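Local coordinates for protein extracellular ligand-binding receptor (Desulfohalobium retbaense DSM 5692, PDB 5ERE) that probably senses small extracellular solutes through a leucine-binding-protein-like receptor module that holds ketoleucine and calcium, joined to a Cache/PAS sensor region that holds cytosine, at residues 279-282 and 283-287; 55-58 and 59-63. All coordinates share one frame; numbering follows the deposited sequence.

Contact 1 of 2, residues 279-282 and 283-287; sequences ALFE and WYAGN. With CA (calcium ion), chain E.
Glu282 and Ala285 meet round a calcium ion where helix 277-284 ends and the chain enters a type II beta turn from Tyr284 to Asn287. Glu282 grips the metal twice, through its backbone O at 2.2 Å and its carboxylate OE2 at 2.4 Å. With CG anti to the backbone N (chi1 179°) and the chain bent at chi2 (62°), the carboxylate curls back to the ion that its own carbonyl binds. The turn supplies two further ligands: Ala285 O at 2.4 Å and Asn287 OD1 at 2.3 Å from the calcium. Four oxygens from six consecutive residues converge on one ion, which pins the helix end to the turn. On another side of the helix, Phe281 sends the CE1 corner of its ring to Ala285 CB, 3.7 Å away and oblique to the ring, while Ile106 of strand 106-107 packs against Phe281 and Tyr284. Leu280 O lies near the plane of the Tyr284 ring, at its edge by CD2; one face carries Trp283 CD1, and Tyr284 OH is hydrogen-bonded to Thr265. Phe281 O accepts two backbone bonds: Tyr284 N comes from above the carbonyl plane, whereas Ala285 N approaches almost in line with the C=O, at 2.8 Å.

Contact 2 of 2, residues 55-58 and 59-63; sequences QDLV and RSQEN
The Arg59 guanidinium lies with one face over the backbone of the preceding helical turn: Gln55 O sits beneath its centre, 3.9 Å from the plane, with Asp56 N on the same face. Asp56 OD1 comes to the NE/NH1 side of the group, nearer NH1 than NE. The Asp56 carboxylate is turned 70° from that guanidinium, and the two side chains cross obliquely. Consistent with this, their salt bridge is one weak hydrogen bond, from Arg59 NH1 to Asp56 OD1 at 3.4 Å, rather than a flat two-pronged pair. A bend at chi3 (-92°) folds the arginine back along the helix and brings NH1 within 3.6 Å of Gln55 CB. Beneath it runs ordinary helical bonding, Arg59 N to Gln55 O and Ser60 N to Asp56 O, both 3.0 Å. Asp56 O also takes a weak bond from Ser60 OG at 3.3 Å, so both donors of Ser60 point to this carbonyl. On the inner side Leu57 CD1 meets the aliphatic CG of Gln61 at 4.0 Å, and both side chains rest on Val39 of strand 37-42. Asp56 OD1 has a second partner in Gln52 NE2. With a long, angled bond and a shared acceptor, the surface ion pair probably adds only modestly to the helix-end backbone bonds.

Contacts 1 and 2 both sit at helix C-terminal ends in the periplasmic-binding-protein part of the chain, and both helices pack on the five-stranded parallel sheet that contains strand 3-8. They use its two margins: residues 55-63 lie against strands 37-42 and 3-8, while residues 279-287 reach strand 106-107 at the other outermost position. Their centres are 24 Å apart and their nearest atoms about 10 Å, so they do not touch. Of the two, contact 1 alone holds the calcium. Neither contact supplies a residue of the ketoleucine pocket, although that pocket includes Phe14, Ser71 and Gly93, which follow strands of the same sheet.

Contact 1 of 2, residues 279-282 and 283-287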
loop_
_atom_site.group_PDB
_atom_site.type_symbol
_atom_site.label_atom_id
_atom_site.label_comp_id
_atom_site.label_asym_id
_atom_site.label_seq_id
_atom_site.Cartn_x
_atom_site.Cartn_y
_atom_site.Cartn_z
ATOM N N ALA A 279 -26.375 -15.565 -0.270
ATOM C CA ALA A 279 -26.500 -15.048 1.093
ATOM C C ALA A 279 -25.125 -15.106 1.777
ATOM O O ALA A 279 -24.747 -14.222 2.549
ATOM C CB ALA A 279 -27.531 -15.834 1.876
ATOM N N LEU A 280 -24.385 -16.157 1.487
ATOM C CA LEU A 280 -23.082 -16.343 2.106
ATOM C C LEU A 280 -22.099 -15.307 1.579
ATOM O O LEU A 280 -21.314 -14.756 2.343
ATOM C CB LEU A 280 -22.593 -17.766 1.881
ATOM C CG LEU A 280 -23.244 -18.743 2.842
ATOM C CD1 LEU A 280 -23.011 -20.155 2.427
ATOM C CD2 LEU A 280 -22.760 -18.530 4.250
ATOM N N PHE A 281 -22.145 -15.037 0.276
ATOM C CA PHE A 281 -21.322 -13.990 -0.317
ATOM C C PHE A 281 -21.666 -12.614 0.301
ATOM O O PHE A 281 -20.769 -11.877 0.734
ATOM C CB PHE A 281 -21.494 -13.998 -1.846
ATOM C CG PHE A 281 -20.504 -13.145 -2.602
ATOM C CD1 PHE A 281 -20.685 -11.780 -2.713
ATOM C CD2 PHE A 281 -19.413 -13.727 -3.247
ATOM C CE1 PHE A 281 -19.793 -11.004 -3.412
ATOM C CE2 PHE A 281 -18.512 -12.955 -3.951
ATOM C CZ PHE A 281 -18.688 -11.598 -4.037
ATOM N N GLU A 282 -22.952 -12.291 0.403
ATOM C CA GLU A 282 -23.359 -11.002 0.955
ATOM C C GLU A 282 -22.977 -10.847 2.445
ATOM O O GLU A 282 -22.752 -9.734 2.956
ATOM C CB GLU A 282 -24.885 -10.793 0.781
ATOM C CG GLU A 282 -25.367 -9.459 1.360
ATOM C CD GLU A 282 -24.730 -8.250 0.683
ATOM O OE1 GLU A 282 -24.899 -8.151 -0.556
ATOM O OE2 GLU A 282 -24.036 -7.431 1.360
ATOM N N TRP A 283 -22.934 -11.960 3.147
ATOM C CA TRP A 283 -22.453 -11.950 4.517
ATOM C C TRP A 283 -21.105 -11.262 4.626
ATOM O O TRP A 283 -20.821 -10.536 5.592
ATOM C CB TRP A 283 -22.329 -13.379 5.024
ATOM C CG TRP A 283 -21.894 -13.440 6.411
ATOM C CD1 TRP A 283 -20.611 -13.532 6.870
ATOM C CD2 TRP A 283 -22.741 -13.378 7.562
ATOM N NE1 TRP A 283 -20.607 -13.545 8.243
ATOM C CE2 TRP A 283 -21.898 -13.445 8.695
ATOM C CE3 TRP A 283 -24.124 -13.274 7.746
ATOM C CZ2 TRP A 283 -22.394 -13.429 9.975
ATOM C CZ3 TRP A 283 -24.620 -13.259 9.034
ATOM C CH2 TRP A 283 -23.751 -13.328 10.130
ATOM N N TYR A 284 -20.251 -11.542 3.648
ATOM C CA TYR A 284 -18.897 -10.994 3.666
ATOM C C TYR A 284 -18.790 -9.674 2.905
ATOM O O TYR A 284 -18.175 -8.731 3.400
ATOM C CB TYR A 284 -17.927 -12.041 3.101
ATOM C CG TYR A 284 -17.666 -13.183 4.058
ATOM C CD1 TYR A 284 -16.726 -13.068 5.073
ATOM C CD2 TYR A 284 -18.321 -14.394 3.904
ATOM C CE1 TYR A 284 -16.499 -14.113 5.960
ATOM C CE2 TYR A 284 -18.099 -15.436 4.750
ATOM C CZ TYR A 284 -17.184 -15.301 5.781
ATOM O OH TYR A 284 -16.971 -16.379 6.582
ATOM N N ALA A 285 -19.414 -9.598 1.723
ATOM C CA ALA A 285 -19.202 -8.488 0.805
ATOM C C ALA A 285 -19.622 -7.169 1.450
ATOM O O ALA A 285 -20.759 -7.031 1.897
ATOM C CB ALA A 285 -19.996 -8.728 -0.533
ATOM N N GLY A 286 -18.711 -6.198 1.469
ATOM C CA GLY A 286 -18.947 -4.892 2.067
ATOM C C GLY A 286 -18.759 -4.823 3.570
ATOM O O GLY A 286 -18.910 -3.758 4.176
ATOM N N ASN A 287 -18.436 -5.948 4.193
ATOM C CA ASN A 287 -18.439 -5.992 5.644
ATOM C C ASN A 287 -17.057 -5.861 6.203
ATOM O O ASN A 287 -16.058 -6.138 5.534
ATOM C CB ASN A 287 -19.082 -7.289 6.188
ATOM C CG ASN A 287 -20.575 -7.270 6.093
ATOM O OD1 ASN A 287 -21.119 -7.259 4.992
ATOM N ND2 ASN A 287 -21.258 -7.276 7.254
HETATM CA CA CA E . -22.670 -7.508 3.273
#

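Contact 2 of 2, residues 55-58 and 59-63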
loop_
_atom_site.group_PDB
_atom_site.type_symbol
_atom_site.label_atom_id
_atom_site.label_comp_id
_atom_site.label_asym_id
_atom_site.label_seq_id
_atom_site.Cartn_x
_atom_site.Cartn_y
_atom_site.Cartn_z
ATOM N N GLN A 55 -14.218 -31.982 -7.418
ATOM C CA GLN A 55 -15.236 -32.800 -8.083
ATOM C C GLN A 55 -15.635 -33.999 -7.209
ATOM O O GLN A 55 -16.821 -34.333 -7.094
ATOM C CB GLN A 55 -14.738 -33.279 -9.454
ATOM C CG GLN A 55 -14.508 -32.168 -10.504
ATOM C CD GLN A 55 -15.802 -31.505 -10.975
ATOM O OE1 GLN A 55 -16.898 -31.897 -10.565
ATOM N NE2 GLN A 55 -15.678 -30.496 -11.850
ATOM N N ASP A 56 -14.642 -34.631 -6.587
ATOM C CA ASP A 56 -14.875 -35.761 -5.694
ATOM C C ASP A 56 -15.683 -35.315 -4.489
ATOM O O ASP A 56 -16.635 -35.977 -4.056
ATOM C CB ASP A 56 -13.542 -36.377 -5.238
ATOM C CG ASP A 56 -12.827 -37.150 -6.352
ATOM O OD1 ASP A 56 -13.490 -37.546 -7.334
ATOM O OD2 ASP A 56 -11.599 -37.375 -6.243
ATOM N N LEU A 57 -15.297 -34.172 -3.950
ATOM C CA LEU A 57 -16.009 -33.592 -2.834
ATOM C C LEU A 57 -17.487 -33.335 -3.173
ATOM O O LEU A 57 -18.361 -33.601 -2.360
ATOM C CB LEU A 57 -15.299 -32.310 -2.415
ATOM C CG LEU A 57 -15.922 -31.461 -1.327
ATOM C CD1 LEU A 57 -15.973 -32.224 -0.012
ATOM C CD2 LEU A 57 -15.093 -30.182 -1.222
ATOM N N VAL A 58 -17.768 -32.820 -4.369
ATOM C CA VAL A 58 -19.147 -32.587 -4.785
ATOM C C VAL A 58 -19.899 -33.914 -4.948
ATOM O O VAL A 58 -21.076 -34.011 -4.608
ATOM C CB VAL A 58 -19.211 -31.786 -6.118
ATOM C CG1 VAL A 58 -20.625 -31.759 -6.689
ATOM C CG2 VAL A 58 -18.707 -30.373 -5.921
ATOM N N ARG A 59 -19.219 -34.931 -5.473
ATOM C CA ARG A 59 -19.858 -36.224 -5.722
ATOM C C ARG A 59 -20.273 -36.877 -4.420
ATOM O O ARG A 59 -21.323 -37.497 -4.349
ATOM C CB ARG A 59 -18.928 -37.178 -6.482
ATOM C CG ARG A 59 -19.016 -37.092 -7.992
ATOM C CD ARG A 59 -18.241 -38.230 -8.670
ATOM N NE ARG A 59 -16.858 -37.879 -8.998
ATOM C CZ ARG A 59 -16.505 -37.039 -9.971
ATOM N NH1 ARG A 59 -15.223 -36.790 -10.204
ATOM N NH2 ARG A 59 -17.430 -36.438 -10.709
ATOM N N SER A 60 -19.434 -36.739 -3.398
ATOM C CA SER A 60 -19.621 -37.467 -2.145
ATOM C C SER A 60 -20.391 -36.731 -1.031
ATOM O O SER A 60 -20.662 -37.336 0.009
ATOM C CB SER A 60 -18.250 -37.889 -1.596
ATOM O OG SER A 60 -17.552 -36.799 -1.011
ATOM N N GLN A 61 -20.745 -35.458 -1.225
ATOM C CA GLN A 61 -21.402 -34.671 -0.158
ATOM C C GLN A 61 -22.649 -33.931 -0.630
ATOM O O GLN A 61 -22.541 -32.949 -1.355
ATOM C CB GLN A 61 -20.434 -33.638 0.426
ATOM C CG GLN A 61 -19.275 -34.211 1.170
ATOM C CD GLN A 61 -19.639 -34.752 2.518
ATOM O OE1 GLN A 61 -20.727 -34.487 3.052
ATOM N NE2 GLN A 61 -18.727 -35.521 3.095
ATOM N N GLU A 62 -23.820 -34.376 -0.176
ATOM C CA GLU A 62 -25.092 -33.783 -0.588
ATOM C C GLU A 62 -25.374 -32.450 0.115
ATOM O O GLU A 62 -25.782 -31.478 -0.525
ATOM C CB GLU A 62 -26.244 -34.761 -0.316
ATOM N N ASN A 63 -25.158 -32.413 1.429
ATOM C CA ASN A 63 -25.422 -31.217 2.231
ATOM C C ASN A 63 -24.212 -30.268 2.306
ATOM O O ASN A 63 -23.904 -29.713 3.369
ATOM C CB ASN A 63 -25.860 -31.625 3.644
#